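Galectin (Ovis aries, PDB 6N44) probably binds carbohydrates, in particular beta-galactosides, through the single lectin domain of a galectin that acts against parasites in sheep. Local coordinates at residues L29-G33 against K34-L38; F56-D60 against G61-M65; L125-R128 against G129-L133. All coordinates share one frame; numbering follows the deposited sequence.

Contact 1. Residues L29-G33 against K34-L38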
loop_
_atom_site.group_PDB
_atom_site.type_symbol
_atom_site.label_atom_id
_atom_site.label_comp_id
_atom_site.label_asym_id
_atom_site.label_seq_id
_atom_site.Cartn_x
_atom_site.Cartn_y
_atom_site.Cartn_z
ATOM N N LEU A 29 7.291 -6.404 -24.081
ATOM C CA LEU A 29 7.813 -7.179 -25.198
ATOM C C LEU A 29 8.033 -6.283 -26.421
ATOM O O LEU A 29 7.713 -5.090 -26.434
ATOM C CB LEU A 29 6.849 -8.314 -25.564
ATOM C CG LEU A 29 6.687 -9.486 -24.587
ATOM C CD1 LEU A 29 5.533 -10.403 -24.960
ATOM C CD2 LEU A 29 7.972 -10.279 -24.491
ATOM N N SER A 30 8.560 -6.891 -27.484
ATOM C CA SER A 30 8.684 -6.264 -28.797
ATOM C C SER A 30 7.828 -7.054 -29.776
ATOM O O SER A 30 8.354 -7.833 -30.582
ATOM C CB SER A 30 10.136 -6.236 -29.261
ATOM O OG SER A 30 10.940 -5.501 -28.363
ATOM N N PRO A 31 6.511 -6.888 -29.738
ATOM C CA PRO A 31 5.658 -7.672 -30.634
ATOM C C PRO A 31 5.878 -7.297 -32.095
ATOM O O PRO A 31 6.215 -6.156 -32.434
ATOM C CB PRO A 31 4.239 -7.324 -30.171
ATOM C CG PRO A 31 4.370 -5.998 -29.548
ATOM C CD PRO A 31 5.724 -5.975 -28.896
ATOM N N PHE A 32 5.709 -8.301 -32.958
ATOM C CA PHE A 32 5.802 -8.152 -34.405
ATOM C C PHE A 32 4.837 -7.075 -34.892
ATOM O O PHE A 32 3.619 -7.231 -34.768
ATOM C CB PHE A 32 5.505 -9.503 -35.082
ATOM C CG PHE A 32 5.866 -9.566 -36.555
ATOM C CD1 PHE A 32 6.631 -8.565 -37.147
ATOM C CD2 PHE A 32 5.430 -10.633 -37.347
ATOM C CE1 PHE A 32 6.960 -8.630 -38.502
ATOM C CE2 PHE A 32 5.748 -10.707 -38.711
ATOM C CZ PHE A 32 6.521 -9.705 -39.283
ATOM N N GLY A 33 5.369 -5.967 -35.404
ATOM C CA GLY A 33 4.556 -5.003 -36.127
ATOM C C GLY A 33 3.616 -4.139 -35.313
ATOM O O GLY A 33 2.642 -3.619 -35.867
ATOM N N LYS A 34 3.866 -3.957 -34.017
ATOM C CA LYS A 34 3.062 -3.016 -33.241
ATOM C C LYS A 34 3.815 -2.629 -31.978
ATOM O O LYS A 34 4.767 -3.297 -31.566
ATOM C CB LYS A 34 1.690 -3.589 -32.867
ATOM C CG LYS A 34 1.763 -4.760 -31.894
ATOM C CD LYS A 34 0.379 -5.128 -31.353
ATOM C CE LYS A 34 0.343 -6.587 -30.901
ATOM N NZ LYS A 34 -1.001 -7.013 -30.410
ATOM N N ASN A 35 3.377 -1.543 -31.381
ATOM C CA ASN A 35 3.936 -1.127 -30.106
ATOM C C ASN A 35 3.271 -1.911 -28.978
ATOM O O ASN A 35 2.047 -2.073 -28.980
ATOM C CB ASN A 35 3.733 0.370 -29.887
ATOM C CG ASN A 35 4.453 1.211 -30.918
ATOM O OD1 ASN A 35 3.891 2.154 -31.475
ATOM N ND2 ASN A 35 5.702 0.865 -31.189
ATOM N N PRO A 36 4.049 -2.387 -28.005
ATOM C CA PRO A 36 3.474 -3.165 -26.893
ATOM C C PRO A 36 2.487 -2.348 -26.059
ATOM O O PRO A 36 2.684 -1.159 -25.814
ATOM C CB PRO A 36 4.705 -3.550 -26.072
ATOM C CG PRO A 36 5.702 -2.415 -26.361
ATOM C CD PRO A 36 5.493 -2.147 -27.833
ATOM N N GLU A 37 1.422 -3.004 -25.607
ATOM C CA GLU A 37 0.415 -2.389 -24.753
ATOM C C GLU A 37 0.431 -3.041 -23.378
ATOM O O GLU A 37 0.815 -4.202 -23.226
ATOM C CB GLU A 37 -0.992 -2.542 -25.347
ATOM C CG GLU A 37 -1.070 -2.312 -26.835
ATOM C CD GLU A 37 -2.501 -2.194 -27.366
ATOM O OE1 GLU A 37 -3.460 -2.524 -26.627
ATOM O OE2 GLU A 37 -2.670 -1.750 -28.530
ATOM N N LEU A 38 -0.009 -2.283 -22.387
ATOM C CA LEU A 38 -0.214 -2.762 -21.030
ATOM C C LEU A 38 -1.614 -2.355 -20.594
ATOM O O LEU A 38 -2.035 -1.219 -20.829
ATOM C CB LEU A 38 0.854 -2.171 -20.081
ATOM C CG LEU A 38 0.590 -2.263 -18.581
ATOM C CD1 LEU A 38 0.511 -3.732 -18.131
ATOM C CD2 LEU A 38 1.684 -1.510 -17.844
#

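Contact 2. Residues F56-D60 against G61-M65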
loop_
_atom_site.group_PDB
_atom_site.type_symbol
_atom_site.label_atom_id
_atom_site.label_comp_id
_atom_site.label_asym_id
_atom_site.label_seq_id
_atom_site.Cartn_x
_atom_site.Cartn_y
_atom_site.Cartn_z
ATOM N N PHE A 56 -6.697 0.930 -16.547
ATOM C CA PHE A 56 -5.449 1.632 -16.811
ATOM C C PHE A 56 -4.846 1.015 -18.060
ATOM O O PHE A 56 -4.634 -0.201 -18.109
ATOM C CB PHE A 56 -4.483 1.496 -15.622
ATOM C CG PHE A 56 -3.089 2.078 -15.862
ATOM C CD1 PHE A 56 -2.783 3.376 -15.478
ATOM C CD2 PHE A 56 -2.079 1.304 -16.419
ATOM C CE1 PHE A 56 -1.493 3.911 -15.673
ATOM C CE2 PHE A 56 -0.787 1.825 -16.612
ATOM C CZ PHE A 56 -0.499 3.133 -16.231
ATOM N N TRP A 57 -4.558 1.852 -19.052
ATOM C CA TRP A 57 -4.094 1.406 -20.358
ATOM C C TRP A 57 -2.877 2.218 -20.753
ATOM O O TRP A 57 -2.873 3.446 -20.625
ATOM C CB TRP A 57 -5.199 1.559 -21.411
ATOM C CG TRP A 57 -4.785 1.163 -22.810
ATOM C CD1 TRP A 57 -4.878 -0.079 -23.372
ATOM C CD2 TRP A 57 -4.233 2.019 -23.821
ATOM N NE1 TRP A 57 -4.412 -0.052 -24.666
ATOM C CE2 TRP A 57 -4.003 1.222 -24.964
ATOM C CE3 TRP A 57 -3.900 3.378 -23.868
ATOM C CZ2 TRP A 57 -3.479 1.741 -26.150
ATOM C CZ3 TRP A 57 -3.364 3.894 -25.051
ATOM C CH2 TRP A 57 -3.167 3.075 -26.175
ATOM N N TYR A 58 -1.844 1.544 -21.223
ATOM C CA TYR A 58 -0.621 2.229 -21.599
ATOM C C TYR A 58 -0.148 1.692 -22.930
ATOM O O TYR A 58 -0.149 0.481 -23.152
ATOM C CB TYR A 58 0.523 2.060 -20.574
ATOM C CG TYR A 58 1.830 2.552 -21.172
ATOM C CD1 TYR A 58 2.137 3.907 -21.184
ATOM C CD2 TYR A 58 2.719 1.674 -21.785
ATOM C CE1 TYR A 58 3.308 4.374 -21.763
ATOM C CE2 TYR A 58 3.889 2.129 -22.372
ATOM C CZ TYR A 58 4.178 3.479 -22.360
ATOM O OH TYR A 58 5.346 3.942 -22.937
ATOM N N CYS A 59 0.291 2.598 -23.798
ATOM C CA CYS A 59 0.977 2.196 -25.018
ATOM C C CYS A 59 1.701 3.410 -25.569
ATOM O O CYS A 59 1.107 4.490 -25.660
ATOM C CB CYS A 59 -0.003 1.643 -26.051
ATOM S SG CYS A 59 0.781 1.056 -27.578
ATOM N N ASP A 60 2.985 3.240 -25.875
ATOM C CA ASP A 60 3.757 4.203 -26.665
ATOM C C ASP A 60 3.663 5.624 -26.096
ATOM O O ASP A 60 3.255 6.573 -26.773
ATOM C CB ASP A 60 3.299 4.168 -28.125
ATOM C CG ASP A 60 4.172 5.017 -29.027
ATOM O OD1 ASP A 60 3.641 5.615 -29.983
ATOM O OD2 ASP A 60 5.390 5.087 -28.766
ATOM N N GLY A 61 4.034 5.752 -24.818
ATOM C CA GLY A 61 4.098 7.034 -24.150
ATOM C C GLY A 61 2.786 7.614 -23.664
ATOM O O GLY A 61 2.781 8.747 -23.167
ATOM N N ILE A 62 1.676 6.887 -23.769
ATOM C CA ILE A 62 0.354 7.438 -23.497
ATOM C C ILE A 62 -0.378 6.548 -22.495
ATOM O O ILE A 62 -0.460 5.331 -22.680
ATOM C CB ILE A 62 -0.456 7.587 -24.797
ATOM C CG1 ILE A 62 0.205 8.633 -25.703
ATOM C CG2 ILE A 62 -1.895 7.944 -24.511
ATOM C CD1 ILE A 62 -0.577 8.911 -26.941
ATOM N N VAL A 63 -0.908 7.156 -21.435
ATOM C CA VAL A 63 -1.775 6.478 -20.477
ATOM C C VAL A 63 -3.203 6.940 -20.726
ATOM O O VAL A 63 -3.470 8.145 -20.775
ATOM C CB VAL A 63 -1.365 6.786 -19.022
ATOM C CG1 VAL A 63 -2.476 6.373 -18.058
ATOM C CG2 VAL A 63 -0.026 6.136 -18.650
ATOM N N VAL A 64 -4.130 5.995 -20.845
ATOM C CA VAL A 64 -5.552 6.309 -20.830
ATOM C C VAL A 64 -6.203 5.569 -19.665
ATOM O O VAL A 64 -5.993 4.362 -19.497
ATOM C CB VAL A 64 -6.232 5.946 -22.163
ATOM C CG1 VAL A 64 -7.719 6.296 -22.101
ATOM C CG2 VAL A 64 -5.546 6.670 -23.317
ATOM N N MET A 65 -6.988 6.288 -18.864
ATOM C CA MET A 65 -7.755 5.687 -17.779
ATOM C C MET A 65 -9.229 6.012 -17.960
ATOM O O MET A 65 -9.578 7.131 -18.338
ATOM C CB MET A 65 -7.270 6.180 -16.416
ATOM C CG MET A 65 -5.792 5.836 -16.154
ATOM S SD MET A 65 -5.133 6.634 -14.685
ATOM C CE MET A 65 -4.867 8.316 -15.261
#

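Contact 3. Residues L125-R128 against G129-L133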
loop_
_atom_site.group_PDB
_atom_site.type_symbol
_atom_site.label_atom_id
_atom_site.label_comp_id
_atom_site.label_asym_id
_atom_site.label_seq_id
_atom_site.Cartn_x
_atom_site.Cartn_y
_atom_site.Cartn_z
ATOM N N LEU A 125 -9.166 -8.415 -10.469
ATOM C CA LEU A 125 -8.008 -7.732 -11.023
ATOM C C LEU A 125 -7.542 -8.496 -12.262
ATOM O O LEU A 125 -7.442 -9.722 -12.234
ATOM C CB LEU A 125 -6.891 -7.653 -9.979
ATOM C CG LEU A 125 -5.553 -7.099 -10.496
ATOM C CD1 LEU A 125 -5.666 -5.614 -10.780
ATOM C CD2 LEU A 125 -4.409 -7.380 -9.514
ATOM N N ASP A 126 -7.286 -7.773 -13.345
ATOM C CA ASP A 126 -6.949 -8.372 -14.636
ATOM C C ASP A 126 -5.761 -7.607 -15.187
ATOM O O ASP A 126 -5.864 -6.401 -15.442
ATOM C CB ASP A 126 -8.150 -8.312 -15.607
ATOM C CG ASP A 126 -7.865 -8.930 -16.990
ATOM O OD1 ASP A 126 -6.761 -8.778 -17.561
ATOM O OD2 ASP A 126 -8.788 -9.546 -17.548
ATOM N N VAL A 127 -4.635 -8.296 -15.351
ATOM C CA VAL A 127 -3.412 -7.707 -15.875
ATOM C C VAL A 127 -3.073 -8.432 -17.169
ATOM O O VAL A 127 -2.976 -9.668 -17.183
ATOM C CB VAL A 127 -2.250 -7.817 -14.870
ATOM C CG1 VAL A 127 -0.974 -7.210 -15.457
ATOM C CG2 VAL A 127 -2.626 -7.172 -13.519
ATOM N N ARG A 128 -2.874 -7.668 -18.244
ATOM C CA ARG A 128 -2.579 -8.262 -19.545
ATOM C C ARG A 128 -1.833 -7.256 -20.414
ATOM O O ARG A 128 -1.700 -6.076 -20.072
ATOM C CB ARG A 128 -3.855 -8.714 -20.249
ATOM C CG ARG A 128 -4.801 -7.582 -20.601
ATOM C CD ARG A 128 -6.030 -8.132 -21.349
ATOM N NE ARG A 128 -6.851 -8.980 -20.485
ATOM C CZ ARG A 128 -7.613 -9.983 -20.918
ATOM N NH1 ARG A 128 -7.662 -10.274 -22.216
ATOM N NH2 ARG A 128 -8.320 -10.705 -20.053
ATOM N N GLY A 129 -1.361 -7.739 -21.554
ATOM C CA GLY A 129 -0.735 -6.896 -22.548
ATOM C C GLY A 129 0.428 -7.602 -23.216
ATOM O O GLY A 129 0.655 -8.801 -23.049
ATOM N N ASP A 130 1.182 -6.838 -23.998
ATOM C CA ASP A 130 2.412 -7.348 -24.605
ATOM C C ASP A 130 3.547 -7.277 -23.584
ATOM O O ASP A 130 4.464 -6.455 -23.662
ATOM C CB ASP A 130 2.716 -6.557 -25.866
ATOM C CG ASP A 130 1.537 -6.533 -26.799
ATOM O OD1 ASP A 130 1.242 -7.607 -27.376
ATOM O OD2 ASP A 130 0.888 -5.469 -26.918
ATOM N N ILE A 131 3.472 -8.174 -22.596
ATOM C CA ILE A 131 4.359 -8.106 -21.443
ATOM C C ILE A 131 4.799 -9.501 -21.026
ATOM O O ILE A 131 4.098 -10.492 -21.250
ATOM C CB ILE A 131 3.677 -7.389 -20.243
ATOM C CG1 ILE A 131 2.404 -8.124 -19.829
ATOM C CG2 ILE A 131 3.346 -5.940 -20.576
ATOM C CD1 ILE A 131 1.773 -7.579 -18.545
ATOM N N VAL A 132 5.973 -9.568 -20.408
ATOM C CA VAL A 132 6.331 -10.684 -19.543
ATOM C C VAL A 132 6.042 -10.247 -18.110
ATOM O O VAL A 132 6.633 -9.280 -17.611
ATOM C CB VAL A 132 7.793 -11.115 -19.722
ATOM C CG1 VAL A 132 8.120 -12.265 -18.756
ATOM C CG2 VAL A 132 8.037 -11.564 -21.165
ATOM N N LEU A 133 5.104 -10.940 -17.468
ATOM C CA LEU A 133 4.635 -10.599 -16.132
ATOM C C LEU A 133 5.334 -11.514 -15.135
ATOM O O LEU A 133 5.197 -12.740 -15.219
ATOM C CB LEU A 133 3.118 -10.765 -16.045
ATOM C CG LEU A 133 2.464 -10.526 -14.679
ATOM C CD1 LEU A 133 2.549 -9.058 -14.289
ATOM C CD2 LEU A 133 1.017 -10.987 -14.704
#

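Contact 1. Residues L29-G33 against K34-L38
The loop that carries the chain from strand 19-28 of one sheet to strand 37-43 of the other turns back on itself here, and Pro31 packs against both Lys34 and Pro36 on the inner side of the bend. A type II beta turn runs from Pro31 to Lys34, with Gly33 adopting the positive phi (73°) usual at its third position. Across the turn the Pro31 ring meets the lysine chain at about a right angle, CG of Pro31 lying 3.7 Å from CG of Lys34. The lysine's first torsion (67°) sets CG between its own backbone N and carbonyl carbon; from there the chain runs extended, its CE 4.0 Å from Pro31 CB. The two proline rings also cross nearly perpendicularly, CD of Pro31 3.9 Å from CB of Pro36. Pro36 in turn sets its CG 3.3 Å from the carbonyl O of Leu29. No hydrogen bond links 29-33 to 34-38; between them the contact is mainly van der Waals, while backbone bonds from Leu29 and Glu37 to Asp130 hold the ends of the loop. Asp130 touches both rings, and its carboxylate accepts a bond from Glu37 N. This is a proline-lined connection between the two sheets of a galectin beta-sandwich, at the protein surface.

Contact 2. Residues F56-D60 against G61-M65
Tyr58 reaches from its strand to the turn of the hairpin, and one side of its ring, with the hydroxyl, meets the returning backbone. CB lies 4.0 Å from the carbonyl O of Ile62; with CG anti to the backbone N (168°) the ring runs alongside Ile62 and Gly61, and CD1 comes closer to that oxygen, at 3.3 Å. CD1 also touches Val63 CG2, which sits at the ring edge. Farther out, CE1 and CZ pass the backbone N of Gly61, and OH accepts that N-H at 2.9 Å with an angle of 153°, tying the ring tip to the type I' turn from Cys59 to Ile62. Cys59 and Ile62 close the turn as a hydrogen-bonded pair, and Trp57 and Val64 form the next such pair. On the face with Tyr58, Phe56 CE1 packs 3.6 Å from Val63 CG1, while Met65 SD lies at the ring edge of Phe56, 5.4 Å from its centroid, a Met-aromatic contact. On the other face Trp57 CE3 meets Val64 CG2 at 3.7 Å, and Val64 touches Glu76, a galactose-binding residue. A two-residue type I' turn joining antiparallel strands is a classic tight beta hairpin, here within the carbohydrate-binding sheet of the galectin sandwich.

Contact 3. Residues L125-R128 against G129-L133
Val127 meets Ile131 and Leu133 at about right angles, three buried aliphatic side chains gathered inside the bend where the chain leaves one sheet and enters the other. One methyl of the valine does the touching: its CG1, anti to the backbone N, lies 4.1 Å from Ile131 CD1 and equally 4.1 Å from Leu133 CD1. Both partners thus present a terminal methyl to the same branch. The isoleucine gets there by a first torsion of 59°, which wedges CG1 between its backbone N and carbonyl carbon, and its CD1 also rests 4.1 Å from the carbonyl carbon of Arg128. These are ordinary van der Waals separations, and no hydrogen bond crosses between 125-128 and 129-133.

The first bond of the Arg128 side chain points away from 129-133, and a bend at its third torsion (67°) turns the guanidinium to Asp126 of the same strand. The guanidinium presents an edge to the carboxylate: NE donates to OD1 of Asp126 at 2.9 Å, almost straight at 170°, and NH2 donates to the syn lone pair of Asp126 OD2, 2.8 Å away. Two bonds, one to each oxygen, should restrain rotation of both groups in a side-on salt bridge. Gly129 takes the chain into the bend, and Asp130 forms the centre of an inverse gamma turn.

Ile24 of strand 19-28 touches both Val127 and Leu133, while Leu28 touches Ile131. Strand 124-129 itself lies between strands 10-13 and 37-43, and strand 131-138 continues beside strand 19-28 as the outermost strand, within this chain, of the opposing sheet.

How the contacts relate
Along the chain the contacts come in series, 1, 2 and then 3, with centres about 12 to 13 Å apart. All three reach the six-stranded sheet of the sandwich, where strand 37-43 lies between strand 124-129 and strand 52-59. Contact 1 therefore touches both others: Leu38 O probably bonds Tyr58 N of contact 2, and Glu37 O probably bonds Asp130 N of contact 3, whereas contacts 2 and 3 stay about 7 Å apart at their nearest atoms. Contacts 1 and 3 are crossings between the two sheets; contact 2 is a hairpin within one. Together they illustrate how short local turns build a lectin sandwich whose sheet carries the galactose-binding residues.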